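Local coordinates for protein YohF (Salmonella typhimurium, PDB 6WON) that probably acts as an oxidoreductase of the short-chain dehydrogenase/reductase family, described as an acetoin dehydrogenase, at residues S207-R212 and M246-Q251. Residues are numbered along the deposited sequence; the frame is centred on the assembly and turned at random.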
loop_
_atom_site.group_PDB
_atom_site.type_symbol
_atom_site.label_atom_id
_atom_site.label_comp_id
_atom_site.label_asym_id
_atom_site.label_seq_id
_atom_site.Cartn_x
_atom_site.Cartn_y
_atom_site.Cartn_z
ATOM N N SER B 207 20.970 10.204 -1.813
ATOM C CA SER B 207 20.068 9.121 -2.197
ATOM C C SER B 207 18.606 9.404 -1.849
ATOM O O SER B 207 17.718 8.703 -2.353
ATOM C CB SER B 207 20.519 7.806 -1.545
ATOM O OG SER B 207 20.461 7.886 -0.121
ATOM N N ILE B 208 18.337 10.397 -1.008
ATOM C CA ILE B 208 16.988 10.757 -0.577
ATOM C C ILE B 208 16.542 11.964 -1.389
ATOM O O ILE B 208 17.341 12.894 -1.574
ATOM C CB ILE B 208 16.949 11.073 0.925
ATOM C CG1 ILE B 208 17.635 9.948 1.719
ATOM C CG2 ILE B 208 15.506 11.352 1.386
ATOM C CD1 ILE B 208 17.836 10.273 3.190
ATOM N N PRO B 209 15.302 11.996 -1.897
ATOM C CA PRO B 209 14.905 13.113 -2.784
ATOM C C PRO B 209 15.177 14.490 -2.193
ATOM O O PRO B 209 15.750 15.347 -2.876
ATOM C CB PRO B 209 13.411 12.850 -3.013
ATOM C CG PRO B 209 13.300 11.344 -2.935
ATOM C CD PRO B 209 14.289 10.920 -1.867
ATOM N N ILE B 210 14.828 14.711 -0.921
ATOM C CA ILE B 210 15.105 15.991 -0.274
ATOM C C ILE B 210 16.589 16.209 -0.009
ATOM O O ILE B 210 16.996 17.325 0.337
ATOM C CB ILE B 210 14.287 16.097 1.031
ATOM C CG1 ILE B 210 14.115 17.563 1.441
ATOM C CG2 ILE B 210 14.927 15.256 2.129
ATOM C CD1 ILE B 210 12.995 17.790 2.418
ATOM N N ALA B 211 17.408 15.171 -0.171
ATOM C CA ALA B 211 18.869 15.259 -0.166
ATOM C C ALA B 211 19.452 15.564 1.212
ATOM O O ALA B 211 20.605 16.001 1.313
ATOM C CB ALA B 211 19.380 16.285 -1.193
ATOM N N ARG B 212 18.711 15.313 2.285
ATOM C CA ARG B 212 19.233 15.523 3.629
ATOM C C ARG B 212 18.478 14.613 4.583
ATOM O O ARG B 212 17.360 14.179 4.277
ATOM C CB ARG B 212 19.094 16.994 4.061
ATOM C CG ARG B 212 17.644 17.462 4.224
ATOM C CD ARG B 212 17.554 18.757 5.028
ATOM N NE ARG B 212 16.208 19.337 5.058
ATOM C CZ ARG B 212 15.267 19.005 5.943
ATOM N NH1 ARG B 212 15.512 18.076 6.860
ATOM N NH2 ARG B 212 14.079 19.607 5.918
ATOM N N MET B 246 10.110 7.201 0.261
ATOM C CA MET B 246 9.261 6.208 -0.393
ATOM C C MET B 246 9.075 6.480 -1.884
ATOM O O MET B 246 8.665 5.575 -2.619
ATOM C CB MET B 246 7.877 6.165 0.267
ATOM C CG MET B 246 7.837 5.746 1.739
ATOM S SD MET B 246 8.596 4.150 2.091
ATOM C CE MET B 246 7.438 2.961 1.412
ATOM N N LEU B 247 9.345 7.701 -2.350
ATOM C CA LEU B 247 9.239 7.993 -3.776
ATOM C C LEU B 247 10.406 7.456 -4.593
ATOM O O LEU B 247 10.292 7.361 -5.825
ATOM C CB LEU B 247 9.146 9.505 -3.990
ATOM C CG LEU B 247 8.027 10.200 -3.209
ATOM C CD1 LEU B 247 8.191 11.709 -3.245
ATOM C CD2 LEU B 247 6.675 9.787 -3.766
ATOM N N ALA B 248 11.532 7.131 -3.954
ATOM C CA ALA B 248 12.770 6.829 -4.671
ATOM C C ALA B 248 12.833 5.337 -5.003
ATOM O O ALA B 248 12.927 4.494 -4.107
ATOM C CB ALA B 248 13.974 7.267 -3.845
ATOM N N ASN B 249 12.800 5.017 -6.286
ATOM C CA ASN B 249 12.831 3.649 -6.785
ATOM C C ASN B 249 14.025 3.534 -7.737
ATOM O O ASN B 249 14.776 4.506 -7.877
ATOM C CB ASN B 249 11.488 3.313 -7.453
ATOM C CG ASN B 249 11.064 4.352 -8.474
ATOM O OD1 ASN B 249 11.788 4.619 -9.444
ATOM N ND2 ASN B 249 9.879 4.942 -8.271
ATOM N N PRO B 250 14.279 2.376 -8.364
ATOM C CA PRO B 250 15.422 2.288 -9.295
ATOM C C PRO B 250 15.487 3.376 -10.363
ATOM O O PRO B 250 16.584 3.671 -10.854
ATOM C CB PRO B 250 15.230 0.905 -9.930
ATOM C CG PRO B 250 14.654 0.095 -8.812
ATOM C CD PRO B 250 13.784 1.029 -8.005
ATOM N N GLN B 251 14.354 3.966 -10.757
ATOM C CA GLN B 251 14.384 4.986 -11.799
ATOM C C GLN B 251 14.782 6.359 -11.269
ATOM O O GLN B 251 15.050 7.261 -12.073
ATOM C CB GLN B 251 13.025 5.060 -12.499
ATOM C CG GLN B 251 12.698 3.827 -13.340
ATOM C CD GLN B 251 13.296 3.893 -14.733
ATOM O OE1 GLN B 251 14.152 4.731 -15.014
ATOM N NE2 GLN B 251 12.832 3.018 -15.623
#
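P209, with phi -52° in the first central position of a turn, directs its CB toward 246-251. A248, whose extended backbone (psi 115°) follows the 3-10 segment 246-247, directs its methyl back toward 207-212. The ring carbon P209 CD lies 4.2 Å from A248 CB. The same methyl carbon, A248 CB, is 4.3 Å from the backbone oxygen S207 O. It thus lies near both atoms, at loose van der Waals range. No hydrogen bond joins 207-212 to 246-251.

Each side is shaped by its own bonds. I208 to A211 form a type I beta turn, closed by A211 N to I208 O at 2.7 Å, with P209 at its second position. In 246-251, N249 OD1 takes the N-H of Q251 on an in-plane lone pair, 3.0 Å from Q251 N, closing an Asx turn. The bond is bent, 139° at the hydrogen.

The contact joins the loop before helix 216-226 to the C-terminal tail after strand 238-241 of the Rossmann-type fold. Two other subunits pack against the contact. P209 packs on L171 of the third subunit, and A248 on P250 of the second. N249 ND2 bonds to T147 OG1 and P148 O of the second subunit. The direct contact is therefore small and mainly apolar, burying 111 Å², and the hydrogen bonds named here lie within each segment or run to another subunit.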